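Local coordinates for protein particle-associated glycoside hydrolase (Acinetobacter phage Fri1, PDB 6C72) that probably degrades the capsular polysaccharide of Acinetobacter baumannii as a trimeric tailspike depolymerase, and so aids phage entry into the host cell, at residues 488-493 with 576-581; 497-502 with 566-571; 513-518 with 528-533; 552-557 with 572-577. All blocks are in the same frame, centred on the assembly; numbering follows the deposited sequence.

Interaction 1. Residues 488-493 with 576-581; sequences TEIRNF and TFIVKV
The ring of Phe493 meets Val579 obliquely, CD2 of Phe493 3.4 Å from CG2 of Val579. The two residues sit on neighbouring antiparallel strands, 485-494 and 576-585. These belong to the six-stranded sheet of a C-terminal antiparallel beta-sandwich domain. The hydrogen-bonded pairs are Glu489 with Val581, Arg491 with Val579, and Phe493 with Phe577. Each pair has two backbone bonds, and the N of Val581 makes an almost straight one to the O of Glu489 (2.9 Å, 173°). The face with Phe493, Val579 and Val581 looks toward the second sheet, where Phe493 meets Val502 and Val581 meets Leu503. Glu489 is on this face too. Its carboxylate pairs with Lys592 and bonds the indole of Trp595.

The opposite face carries Ile490, Asn492, Ile578 and Lys580, and it packs on the second subunit. CG1 of Ile490 is anti to the backbone N (chi1 -163°). This sends CD1 of Ile490 across to CG2 of Ile578, at 3.5 Å. ND2 of Asn492 donates to the O of Asp483 of the second subunit. Lys580 is extended to CE and bends at its last torsion. Its amine forms a salt bridge with Asp582, which also bonds Thr488. NH1 of Arg491 turns back to its own strand and bonds the O of Ile490 at 2.6 Å, from above the carbonyl plane.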
loop_
_atom_site.group_PDB
_atom_site.type_symbol
_atom_site.label_atom_id
_atom_site.label_comp_id
_atom_site.label_asym_id
_atom_site.label_seq_id
_atom_site.Cartn_x
_atom_site.Cartn_y
_atom_site.Cartn_z
ATOM N N THR A 488 -11.108 42.586 -13.456
ATOM C CA THR A 488 -12.283 43.191 -12.861
ATOM C C THR A 488 -12.352 42.817 -11.382
ATOM O O THR A 488 -12.099 41.667 -11.012
ATOM C CB THR A 488 -13.543 42.768 -13.650
ATOM O OG1 THR A 488 -14.717 43.279 -13.015
ATOM C CG2 THR A 488 -13.658 41.270 -13.741
ATOM N N GLU A 489 -12.614 43.816 -10.539
ATOM C CA GLU A 489 -12.862 43.642 -9.113
ATOM C C GLU A 489 -14.134 44.394 -8.732
ATOM O O GLU A 489 -14.603 45.273 -9.461
ATOM C CB GLU A 489 -11.687 44.132 -8.249
ATOM C CG GLU A 489 -10.446 43.261 -8.300
ATOM C CD GLU A 489 -9.301 43.824 -7.476
ATOM O OE1 GLU A 489 -9.111 45.060 -7.469
ATOM O OE2 GLU A 489 -8.580 43.028 -6.832
ATOM N N ILE A 490 -14.663 44.078 -7.551
ATOM C CA ILE A 490 -15.967 44.591 -7.144
ATOM C C ILE A 490 -15.991 44.766 -5.630
ATOM O O ILE A 490 -15.473 43.930 -4.875
ATOM C CB ILE A 490 -17.084 43.655 -7.654
ATOM C CG1 ILE A 490 -18.450 44.341 -7.614
ATOM C CG2 ILE A 490 -17.074 42.319 -6.902
ATOM C CD1 ILE A 490 -19.554 43.542 -8.344
ATOM N N ARG A 491 -16.593 45.867 -5.184
ATOM C CA ARG A 491 -16.624 46.202 -3.765
ATOM C C ARG A 491 -18.009 46.712 -3.412
ATOM O O ARG A 491 -18.729 47.235 -4.265
ATOM C CB ARG A 491 -15.576 47.267 -3.401
ATOM C CG ARG A 491 -14.149 46.814 -3.575
ATOM C CD ARG A 491 -13.823 45.726 -2.564
ATOM N NE ARG A 491 -12.444 45.247 -2.652
ATOM C CZ ARG A 491 -12.046 44.282 -3.486
ATOM N NH1 ARG A 491 -12.926 43.704 -4.296
ATOM N NH2 ARG A 491 -10.773 43.890 -3.501
ATOM N N ASN A 492 -18.363 46.558 -2.141
ATOM C CA ASN A 492 -19.583 47.106 -1.570
ATOM C C ASN A 492 -19.234 48.423 -0.893
ATOM O O ASN A 492 -18.238 48.502 -0.165
ATOM C CB ASN A 492 -20.181 46.105 -0.576
ATOM C CG ASN A 492 -21.436 46.620 0.128
ATOM O OD1 ASN A 492 -21.434 47.706 0.717
ATOM N ND2 ASN A 492 -22.500 45.827 0.103
ATOM N N PHE A 493 -20.038 49.458 -1.138
ATOM C CA PHE A 493 -19.803 50.764 -0.530
ATOM C C PHE A 493 -21.059 51.253 0.158
ATOM O O PHE A 493 -22.140 51.274 -0.440
ATOM C CB PHE A 493 -19.340 51.805 -1.543
ATOM C CG PHE A 493 -17.915 51.661 -1.906
ATOM C CD1 PHE A 493 -16.930 52.135 -1.069
ATOM C CD2 PHE A 493 -17.554 51.002 -3.066
ATOM C CE1 PHE A 493 -15.604 51.962 -1.390
ATOM C CE2 PHE A 493 -16.236 50.831 -3.399
ATOM C CZ PHE A 493 -15.258 51.299 -2.575
ATOM N N THR A 576 -26.608 51.936 -0.061
ATOM C CA THR A 576 -25.861 50.743 -0.444
ATOM C C THR A 576 -25.633 50.713 -1.949
ATOM O O THR A 576 -26.583 50.571 -2.725
ATOM C CB THR A 576 -26.578 49.475 0.008
ATOM O OG1 THR A 576 -26.818 49.541 1.418
ATOM C CG2 THR A 576 -25.724 48.274 -0.300
ATOM N N PHE A 577 -24.371 50.780 -2.357
ATOM C CA PHE A 577 -24.014 50.764 -3.764
ATOM C C PHE A 577 -22.962 49.698 -4.024
ATOM O O PHE A 577 -22.111 49.433 -3.174
ATOM C CB PHE A 577 -23.505 52.144 -4.205
ATOM C CG PHE A 577 -24.567 53.216 -4.191
ATOM C CD1 PHE A 577 -24.877 53.897 -3.010
ATOM C CD2 PHE A 577 -25.256 53.542 -5.355
ATOM C CE1 PHE A 577 -25.856 54.878 -2.995
ATOM C CE2 PHE A 577 -26.227 54.524 -5.359
ATOM C CZ PHE A 577 -26.526 55.202 -4.177
ATOM N N ILE A 578 -23.047 49.059 -5.185
ATOM C CA ILE A 578 -22.029 48.126 -5.647
ATOM C C ILE A 578 -21.181 48.838 -6.693
ATOM O O ILE A 578 -21.718 49.505 -7.591
ATOM C CB ILE A 578 -22.657 46.853 -6.232
ATOM C CG1 ILE A 578 -23.642 46.190 -5.242
ATOM C CG2 ILE A 578 -21.558 45.908 -6.686
ATOM C CD1 ILE A 578 -23.031 45.637 -3.933
ATOM N N VAL A 579 -19.863 48.700 -6.594
ATOM C CA VAL A 579 -18.937 49.361 -7.510
ATOM C C VAL A 579 -18.059 48.295 -8.161
ATOM O O VAL A 579 -17.317 47.576 -7.474
ATOM C CB VAL A 579 -18.090 50.419 -6.785
ATOM C CG1 VAL A 579 -17.125 51.081 -7.739
ATOM C CG2 VAL A 579 -18.994 51.449 -6.120
ATOM N N LYS A 580 -18.164 48.169 -9.476
ATOM C CA LYS A 580 -17.371 47.216 -10.240
ATOM C C LYS A 580 -16.422 47.981 -11.155
ATOM O O LYS A 580 -16.827 48.965 -11.786
ATOM C CB LYS A 580 -18.276 46.281 -11.041
ATOM C CG LYS A 580 -17.551 45.259 -11.914
ATOM C CD LYS A 580 -18.571 44.309 -12.539
ATOM C CE LYS A 580 -17.925 43.195 -13.351
ATOM N NZ LYS A 580 -17.347 43.675 -14.654
ATOM N N VAL A 581 -15.159 47.552 -11.200
ATOM C CA VAL A 581 -14.143 48.177 -12.035
ATOM C C VAL A 581 -13.627 47.168 -13.055
ATOM O O VAL A 581 -13.252 46.047 -12.696
ATOM C CB VAL A 581 -12.972 48.719 -11.202
ATOM C CG1 VAL A 581 -12.139 49.635 -12.076
ATOM C CG2 VAL A 581 -13.487 49.466 -10.000
#

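Interaction 2. Residues 497-502 with 566-571; sequences LNFKEV and SLAGIT
Lys500 and Leu567 form one antiparallel hydrogen-bonded pair, and the short strand segments around them run 127° apart. The N of Lys500 bonds the O of Leu567 at 2.8 Å, and the N of Leu567 bonds the O of Lys500 at 2.9 Å. The pair lies in the four-stranded sheet of the C-terminal beta-sandwich. Before the strand, the Phe499 ring lies against Ala568. CB of Ala568 sits over one face, 4.0 Å from the ring centroid, in a CH-pi contact. The O of Ser566 comes to the edge of the same ring, near its plane. Glu501 and Ser566 form a non-hydrogen-bonded pair, with OG of Ser566 3.3 Å from CG of Glu501. Val502 and Leu567 cross at about a right angle, with CG2 of Val502 4.1 Å from CG of Leu567. The amine of Lys500 leads away to the O of Asn494.

Leu497 closes the far end. Its CG is anti to the carbonyl carbon (chi1 -56°), and CD2 of Leu497 reaches the O of Ile570 at 3.3 Å. Gly569 has a backbone bond to Asp496, just before the segment. The O of Leu497 and the O of Gly569 are both acceptors and cannot bond each other, so a water that donates to both links them.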
loop_
_atom_site.group_PDB
_atom_site.type_symbol
_atom_site.label_atom_id
_atom_site.label_comp_id
_atom_site.label_asym_id
_atom_site.label_seq_id
_atom_site.Cartn_x
_atom_site.Cartn_y
_atom_site.Cartn_z
ATOM N N LEU A 497 -23.664 61.256 2.995
ATOM C CA LEU A 497 -23.794 62.499 2.235
ATOM C C LEU A 497 -22.469 63.201 1.974
ATOM O O LEU A 497 -22.443 64.142 1.171
ATOM C CB LEU A 497 -24.733 63.473 2.940
ATOM C CG LEU A 497 -26.119 62.893 3.211
ATOM C CD1 LEU A 497 -27.060 63.973 3.796
ATOM C CD2 LEU A 497 -26.685 62.256 1.950
ATOM N N ASN A 498 -21.375 62.767 2.594
ATOM C CA ASN A 498 -20.077 63.381 2.354
ATOM C C ASN A 498 -19.363 62.604 1.257
ATOM O O ASN A 498 -19.415 61.375 1.230
ATOM C CB ASN A 498 -19.212 63.362 3.625
ATOM C CG ASN A 498 -19.759 64.243 4.753
ATOM O OD1 ASN A 498 -20.251 65.346 4.520
ATOM N ND2 ASN A 498 -19.682 63.739 5.983
ATOM N N PHE A 499 -18.683 63.323 0.365
ATOM C CA PHE A 499 -17.867 62.664 -0.645
ATOM C C PHE A 499 -16.752 61.883 0.025
ATOM O O PHE A 499 -16.105 62.372 0.953
ATOM C CB PHE A 499 -17.263 63.678 -1.615
ATOM C CG PHE A 499 -18.133 63.974 -2.807
ATOM C CD1 PHE A 499 -18.276 63.042 -3.827
ATOM C CD2 PHE A 499 -18.821 65.165 -2.899
ATOM C CE1 PHE A 499 -19.064 63.308 -4.926
ATOM C CE2 PHE A 499 -19.625 65.432 -3.994
ATOM C CZ PHE A 499 -19.743 64.502 -5.010
ATOM N N LYS A 500 -16.520 60.669 -0.462
ATOM C CA LYS A 500 -15.529 59.764 0.101
ATOM C C LYS A 500 -14.681 59.196 -1.030
ATOM O O LYS A 500 -15.221 58.654 -1.997
ATOM C CB LYS A 500 -16.222 58.650 0.890
ATOM C CG LYS A 500 -15.397 57.403 1.073
ATOM C CD LYS A 500 -15.992 56.484 2.152
ATOM C CE LYS A 500 -17.415 56.043 1.804
ATOM N NZ LYS A 500 -17.783 54.782 2.513
ATOM N N GLU A 501 -13.363 59.347 -0.923
ATOM C CA GLU A 501 -12.456 58.713 -1.869
ATOM C C GLU A 501 -12.585 57.198 -1.776
ATOM O O GLU A 501 -12.472 56.630 -0.691
ATOM C CB GLU A 501 -11.012 59.135 -1.577
ATOM C CG GLU A 501 -10.673 60.588 -1.894
ATOM C CD GLU A 501 -9.232 60.958 -1.525
ATOM O OE1 GLU A 501 -8.658 60.292 -0.637
ATOM O OE2 GLU A 501 -8.664 61.909 -2.121
ATOM N N VAL A 502 -12.823 56.534 -2.912
ATOM C CA VAL A 502 -13.030 55.087 -2.891
ATOM C C VAL A 502 -11.921 54.355 -3.650
ATOM O O VAL A 502 -11.533 53.253 -3.256
ATOM C CB VAL A 502 -14.415 54.685 -3.445
ATOM C CG1 VAL A 502 -15.547 55.247 -2.588
ATOM C CG2 VAL A 502 -14.570 55.113 -4.909
ATOM N N SER A 566 -14.143 59.838 -6.071
ATOM C CA SER A 566 -14.886 60.012 -4.830
ATOM C C SER A 566 -16.376 59.890 -5.107
ATOM O O SER A 566 -16.869 60.369 -6.134
ATOM C CB SER A 566 -14.590 61.366 -4.191
ATOM O OG SER A 566 -13.228 61.445 -3.810
ATOM N N LEU A 567 -17.090 59.261 -4.183
ATOM C CA LEU A 567 -18.517 59.018 -4.333
ATOM C C LEU A 567 -19.250 59.528 -3.107
ATOM O O LEU A 567 -18.672 59.664 -2.027
ATOM C CB LEU A 567 -18.827 57.533 -4.526
ATOM C CG LEU A 567 -18.187 56.844 -5.724
ATOM C CD1 LEU A 567 -18.621 55.371 -5.769
ATOM C CD2 LEU A 567 -18.530 57.562 -7.028
ATOM N N ALA A 568 -20.532 59.829 -3.289
ATOM C CA ALA A 568 -21.371 60.248 -2.175
ATOM C C ALA A 568 -22.816 59.892 -2.491
ATOM O O ALA A 568 -23.204 59.797 -3.660
ATOM C CB ALA A 568 -21.246 61.749 -1.892
ATOM N N GLY A 569 -23.605 59.673 -1.435
ATOM C CA GLY A 569 -25.027 59.473 -1.584
ATOM C C GLY A 569 -25.754 60.795 -1.608
ATOM O O GLY A 569 -25.168 61.856 -1.406
ATOM N N ILE A 570 -27.062 60.715 -1.834
ATOM C CA ILE A 570 -27.934 61.878 -1.856
ATOM C C ILE A 570 -28.911 61.864 -0.690
ATOM O O ILE A 570 -29.189 62.902 -0.091
ATOM C CB ILE A 570 -28.695 61.947 -3.198
ATOM C CG1 ILE A 570 -27.716 61.949 -4.370
ATOM C CG2 ILE A 570 -29.589 63.171 -3.239
ATOM C CD1 ILE A 570 -28.400 61.973 -5.740
ATOM N N THR A 571 -29.431 60.695 -0.347
ATOM C CA THR A 571 -30.301 60.542 0.803
ATOM C C THR A 571 -29.803 59.353 1.615
ATOM O O THR A 571 -29.448 58.312 1.052
ATOM C CB THR A 571 -31.754 60.356 0.360
ATOM O OG1 THR A 571 -32.114 61.426 -0.522
ATOM C CG2 THR A 571 -32.684 60.372 1.557
HETATM O O HOH W 1 -24.577 64.397 -0.673
#

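Interaction 3. Residues 513-518 with 528-533; sequences ITITGA and AYVELF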
loop_
_atom_site.group_PDB
_atom_site.type_symbol
_atom_site.label_atom_id
_atom_site.label_comp_id
_atom_site.label_asym_id
_atom_site.label_seq_id
_atom_site.Cartn_x
_atom_site.Cartn_y
_atom_site.Cartn_z
ATOM N N ILE A 513 -15.934 51.945 -14.668
ATOM C CA ILE A 513 -16.469 51.741 -13.320
ATOM C C ILE A 513 -17.988 51.739 -13.412
ATOM O O ILE A 513 -18.579 52.698 -13.911
ATOM C CB ILE A 513 -16.005 52.833 -12.340
ATOM C CG1 ILE A 513 -14.490 52.808 -12.137
ATOM C CG2 ILE A 513 -16.727 52.668 -10.998
ATOM C CD1 ILE A 513 -13.735 53.774 -12.972
ATOM N N THR A 514 -18.627 50.679 -12.928
ATOM C CA THR A 514 -20.083 50.580 -12.912
ATOM C C THR A 514 -20.579 50.699 -11.483
ATOM O O THR A 514 -20.128 49.962 -10.607
ATOM C CB THR A 514 -20.563 49.267 -13.527
ATOM O OG1 THR A 514 -20.045 49.165 -14.854
ATOM C CG2 THR A 514 -22.082 49.234 -13.583
ATOM N N ILE A 515 -21.491 51.631 -11.250
ATOM C CA ILE A 515 -22.017 51.918 -9.925
ATOM C C ILE A 515 -23.508 51.652 -9.974
ATOM O O ILE A 515 -24.203 52.193 -10.839
ATOM C CB ILE A 515 -21.746 53.379 -9.516
ATOM C CG1 ILE A 515 -20.285 53.749 -9.759
ATOM C CG2 ILE A 515 -22.072 53.593 -8.046
ATOM C CD1 ILE A 515 -20.046 55.241 -9.765
ATOM N N THR A 516 -24.001 50.818 -9.064
ATOM C CA THR A 516 -25.426 50.527 -9.052
ATOM C C THR A 516 -25.879 50.270 -7.619
ATOM O O THR A 516 -25.068 49.995 -6.732
ATOM C CB THR A 516 -25.755 49.349 -9.986
ATOM O OG1 THR A 516 -27.176 49.202 -10.107
ATOM C CG2 THR A 516 -25.165 48.074 -9.470
ATOM N N GLY A 517 -27.180 50.419 -7.382
ATOM C CA GLY A 517 -27.713 50.172 -6.052
ATOM C C GLY A 517 -27.958 48.693 -5.780
ATOM O O GLY A 517 -28.214 47.892 -6.684
ATOM N N ALA A 518 -27.865 48.324 -4.505
ATOM C CA ALA A 518 -28.206 46.981 -4.042
ATOM C C ALA A 518 -28.739 47.114 -2.618
ATOM O O ALA A 518 -28.270 46.481 -1.679
ATOM C CB ALA A 518 -27.005 46.040 -4.115
ATOM N N ALA A 528 -29.613 53.531 -9.024
ATOM C CA ALA A 528 -28.594 54.117 -9.872
ATOM C C ALA A 528 -27.993 53.024 -10.732
ATOM O O ALA A 528 -27.909 51.866 -10.320
ATOM C CB ALA A 528 -27.490 54.799 -9.049
ATOM N N TYR A 529 -27.629 53.405 -11.951
ATOM C CA TYR A 529 -26.763 52.597 -12.807
ATOM C C TYR A 529 -25.940 53.604 -13.608
ATOM O O TYR A 529 -26.439 54.211 -14.568
ATOM C CB TYR A 529 -27.546 51.648 -13.704
ATOM C CG TYR A 529 -26.671 50.573 -14.309
ATOM C CD1 TYR A 529 -25.707 50.894 -15.264
ATOM C CD2 TYR A 529 -26.840 49.230 -13.971
ATOM C CE1 TYR A 529 -24.896 49.919 -15.829
ATOM C CE2 TYR A 529 -26.046 48.236 -14.544
ATOM C CZ TYR A 529 -25.073 48.588 -15.474
ATOM O OH TYR A 529 -24.273 47.618 -16.050
ATOM N N VAL A 530 -24.713 53.824 -13.160
ATOM C CA VAL A 530 -23.846 54.875 -13.670
ATOM C C VAL A 530 -22.563 54.229 -14.158
ATOM O O VAL A 530 -21.981 53.395 -13.455
ATOM C CB VAL A 530 -23.558 55.927 -12.582
ATOM C CG1 VAL A 530 -22.500 56.917 -13.039
ATOM C CG2 VAL A 530 -24.843 56.630 -12.196
ATOM N N GLU A 531 -22.139 54.584 -15.365
ATOM C CA GLU A 531 -20.876 54.120 -15.914
ATOM C C GLU A 531 -19.904 55.291 -15.988
ATOM O O GLU A 531 -20.227 56.341 -16.552
ATOM C CB GLU A 531 -21.078 53.474 -17.287
ATOM C CG GLU A 531 -21.846 52.157 -17.222
ATOM C CD GLU A 531 -22.189 51.578 -18.590
ATOM O OE1 GLU A 531 -22.259 52.342 -19.583
ATOM O OE2 GLU A 531 -22.363 50.342 -18.685
ATOM N N LEU A 532 -18.734 55.121 -15.383
ATOM C CA LEU A 532 -17.658 56.096 -15.451
ATOM C C LEU A 532 -16.491 55.478 -16.208
ATOM O O LEU A 532 -16.173 54.296 -16.019
ATOM C CB LEU A 532 -17.210 56.531 -14.045
ATOM C CG LEU A 532 -18.261 57.094 -13.078
ATOM C CD1 LEU A 532 -17.610 57.579 -11.812
ATOM C CD2 LEU A 532 -19.081 58.225 -13.711
ATOM N N PHE A 533 -15.833 56.289 -17.038
ATOM C CA PHE A 533 -14.790 55.831 -17.950
ATOM C C PHE A 533 -13.533 56.666 -17.755
ATOM O O PHE A 533 -13.615 57.867 -17.482
ATOM C CB PHE A 533 -15.252 55.931 -19.413
ATOM C CG PHE A 533 -16.526 55.191 -19.695
ATOM C CD1 PHE A 533 -17.755 55.746 -19.377
ATOM C CD2 PHE A 533 -16.491 53.926 -20.268
ATOM C CE1 PHE A 533 -18.923 55.051 -19.634
ATOM C CE2 PHE A 533 -17.657 53.227 -20.533
ATOM C CZ PHE A 533 -18.870 53.781 -20.220
HETATM O O HOH W 2 -21.866 48.224 -16.819
#
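The O of Ala528 is gripped by two donors from the partner strand. OG1 of Thr516 donates to it at 2.8 Å, and the N of Gly517 adds a weak, longer bond. OG1 of Thr516 stands anti to its backbone N (chi1 -172°), which points it at this carbonyl. The two segments lie on the arms of a beta hairpin, strands 509-517 and 528-536, in the six-stranded sheet of the C-terminal beta-sandwich. Ile513 with Leu532 and Ile515 with Val530 are its hydrogen-bonded pairs. The shortest of their bonds runs from the N of Ile513 to the O of Leu532 (2.7 Å, 172°).

These four apolar side chains share one face. CD1 of Ile515 meets CD1 of Leu532 at 3.9 Å, and the second sheet covers them through Leu567, Tyr558, Leu565 and, on Ile513, Trp560. The other face holds Thr514, Thr516, Tyr529 and Glu531. It turns to the second subunit, where Phe533 of that subunit makes an edge-to-face contact with the Tyr529 ring. CG2 of Thr514 lies 3.6 Å from CZ of Tyr529. Glu531 has further partners in Lys512 and Asn546. One water joins three groups here: OG1 of Thr514, OH of Tyr529 at 2.6 Å, and OE2 of Glu531, to which it donates.

Interaction 4. Residues 552-557 with 572-577; sequences PLYGVK and LSANTF. With ZN (zinc ion), chain L.
With CG anti to its carbonyl carbon (chi1 -67°), Phe577 swings its ring toward Val556. In Val556, chi1 of 67° puts CG1 between the backbone N and the carbonyl carbon and leaves CG2 anti to the N, over one face of the ring. CB of Val556 is 3.8 Å from CE2 of Phe577. The contact lies at the end of the C-terminal beta-sandwich domain. Here the turn before strand 556-561 of the smaller sheet meets the turn leading into strand 576-585 of the larger one.

CZ of Phe577 meets the backbone of the first turn, 3.5 Å from the O of Gly555, which stands oblique to the ring. The O of Tyr554 comes to the ring edge, near its plane. Val530 and Ala528 of strand 528-536 pack around Val556 and Phe577.

CB of Ala574 fits against CB of Tyr554 (3.8 Å) and against the O of Tyr554 (3.6 Å). No direct hydrogen bond joins the two segments. A water bridges them instead, donating to the O of Gly555 and to the O of Ala574 (2.9 Å).

The second turn carries Ser573 and Asn575 of a zinc site, with Asp519 and Thr521 as its other residues. Ser573 faces the zinc ion with its backbone O at a long 2.8 Å, while its OG bonds the O of Ala524. OD2 of Asp519 accepts the N of Thr576. ND2 of Asn575 bonds OD1 of Asn494, which is consistent with a fixed amide rotation, OD1 of Asn575 facing the zinc ion at 2.1 Å. A water binds this ion at 2.3 Å.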
loop_
_atom_site.group_PDB
_atom_site.type_symbol
_atom_site.label_atom_id
_atom_site.label_comp_id
_atom_site.label_asym_id
_atom_site.label_seq_id
_atom_site.Cartn_x
_atom_site.Cartn_y
_atom_site.Cartn_z
ATOM N N PRO A 552 -32.702 61.313 -8.901
ATOM C CA PRO A 552 -32.261 62.595 -8.318
ATOM C C PRO A 552 -32.329 62.633 -6.805
ATOM O O PRO A 552 -31.622 63.440 -6.188
ATOM C CB PRO A 552 -33.216 63.616 -8.950
ATOM C CG PRO A 552 -34.408 62.804 -9.370
ATOM C CD PRO A 552 -33.880 61.469 -9.769
ATOM N N LEU A 553 -33.139 61.776 -6.185
ATOM C CA LEU A 553 -33.227 61.694 -4.735
ATOM C C LEU A 553 -32.476 60.495 -4.163
ATOM O O LEU A 553 -31.912 60.598 -3.069
ATOM C CB LEU A 553 -34.701 61.639 -4.309
ATOM C CG LEU A 553 -35.047 61.684 -2.819
ATOM C CD1 LEU A 553 -34.643 63.004 -2.188
ATOM C CD2 LEU A 553 -36.531 61.439 -2.597
ATOM N N TYR A 554 -32.414 59.374 -4.890
ATOM C CA TYR A 554 -31.826 58.139 -4.368
ATOM C C TYR A 554 -30.581 57.695 -5.128
ATOM O O TYR A 554 -30.105 56.568 -4.915
ATOM C CB TYR A 554 -32.863 57.014 -4.398
ATOM C CG TYR A 554 -34.111 57.329 -3.614
ATOM C CD1 TYR A 554 -34.035 57.838 -2.316
ATOM C CD2 TYR A 554 -35.372 57.139 -4.180
ATOM C CE1 TYR A 554 -35.179 58.130 -1.591
ATOM C CE2 TYR A 554 -36.520 57.426 -3.473
ATOM C CZ TYR A 554 -36.420 57.923 -2.173
ATOM O OH TYR A 554 -37.570 58.211 -1.468
ATOM N N GLY A 555 -30.034 58.546 -5.993
ATOM C CA GLY A 555 -28.893 58.200 -6.811
ATOM C C GLY A 555 -27.561 58.445 -6.128
ATOM O O GLY A 555 -27.456 58.513 -4.899
ATOM N N VAL A 556 -26.531 58.605 -6.954
ATOM C CA VAL A 556 -25.149 58.672 -6.500
ATOM C C VAL A 556 -24.501 59.908 -7.106
ATOM O O VAL A 556 -24.885 60.362 -8.188
ATOM C CB VAL A 556 -24.354 57.393 -6.888
ATOM C CG1 VAL A 556 -24.181 57.298 -8.393
ATOM C CG2 VAL A 556 -23.002 57.341 -6.179
ATOM N N LYS A 557 -23.541 60.468 -6.383
ATOM C CA LYS A 557 -22.723 61.580 -6.848
ATOM C C LYS A 557 -21.281 61.109 -6.960
ATOM O O LYS A 557 -20.823 60.295 -6.153
ATOM C CB LYS A 557 -22.835 62.786 -5.902
ATOM C CG LYS A 557 -24.213 63.420 -5.907
ATOM C CD LYS A 557 -24.622 64.006 -4.547
ATOM C CE LYS A 557 -23.875 65.279 -4.160
ATOM N NZ LYS A 557 -24.588 66.042 -3.048
ATOM N N LEU A 572 -29.758 59.526 2.937
ATOM C CA LEU A 572 -29.103 58.541 3.790
ATOM C C LEU A 572 -29.735 57.158 3.636
ATOM O O LEU A 572 -29.030 56.142 3.641
ATOM C CB LEU A 572 -29.147 59.020 5.237
ATOM C CG LEU A 572 -28.184 60.193 5.504
ATOM C CD1 LEU A 572 -28.335 60.781 6.911
ATOM C CD2 LEU A 572 -26.744 59.765 5.263
ATOM N N SER A 573 -31.055 57.097 3.446
ATOM C CA SER A 573 -31.701 55.801 3.275
ATOM C C SER A 573 -31.226 55.102 2.010
ATOM O O SER A 573 -31.271 53.874 1.929
ATOM C CB SER A 573 -33.224 55.966 3.243
ATOM O OG SER A 573 -33.625 56.719 2.106
ATOM N N ALA A 574 -30.748 55.853 1.030
ATOM C CA ALA A 574 -30.254 55.274 -0.210
ATOM C C ALA A 574 -28.729 55.272 -0.147
ATOM O O ALA A 574 -28.045 56.151 -0.682
ATOM C CB ALA A 574 -30.793 56.048 -1.404
ATOM N N ASN A 575 -28.191 54.234 0.499
ATOM C CA ASN A 575 -26.785 54.212 0.874
ATOM C C ASN A 575 -25.979 53.040 0.332
ATOM O O ASN A 575 -24.746 53.124 0.329
ATOM C CB ASN A 575 -26.643 54.209 2.404
ATOM C CG ASN A 575 -27.372 53.062 3.031
ATOM O OD1 ASN A 575 -28.510 52.776 2.662
ATOM N ND2 ASN A 575 -26.699 52.339 3.918
ATOM N N THR A 576 -26.608 51.936 -0.061
ATOM C CA THR A 576 -25.861 50.743 -0.444
ATOM C C THR A 576 -25.633 50.713 -1.949
ATOM O O THR A 576 -26.583 50.571 -2.725
ATOM C CB THR A 576 -26.578 49.475 0.008
ATOM O OG1 THR A 576 -26.818 49.541 1.418
ATOM C CG2 THR A 576 -25.724 48.274 -0.300
ATOM N N PHE A 577 -24.371 50.780 -2.357
ATOM C CA PHE A 577 -24.014 50.764 -3.764
ATOM C C PHE A 577 -22.962 49.698 -4.024
ATOM O O PHE A 577 -22.111 49.433 -3.174
ATOM C CB PHE A 577 -23.505 52.144 -4.205
ATOM C CG PHE A 577 -24.567 53.216 -4.191
ATOM C CD1 PHE A 577 -24.877 53.897 -3.010
ATOM C CD2 PHE A 577 -25.256 53.542 -5.355
ATOM C CE1 PHE A 577 -25.856 54.878 -2.995
ATOM C CE2 PHE A 577 -26.227 54.524 -5.359
ATOM C CZ PHE A 577 -26.526 55.202 -4.177
HETATM ZN ZN ZN L . -30.149 51.440 2.802
HETATM O O HOH W 3 -28.560 58.419 -2.344
HETATM O O HOH W 4 -29.336 49.783 4.192
#

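Overall arrangement
All four contacts lie in the C-terminal domain, far from the middle of the chain. Interactions 1 and 3 are neighbours in the larger sheet, with centres about 9 Å apart. The N of Ile578 and the O of Thr516, 2.7 Å apart, probably bond between them. Both touch the second subunit. Interaction 2 belongs to the smaller sheet. It packs on interaction 1 through CE1 of Phe493 and CG1 of Val502 (3.5 Å), and on interaction 3 through Leu567 and Ile515. Interaction 4 shares Thr576 and Phe577 with interaction 1 and joins the sheets beside the zinc ion bound by Asn575. The side chain of Thr576 is about 4 Å from that ion.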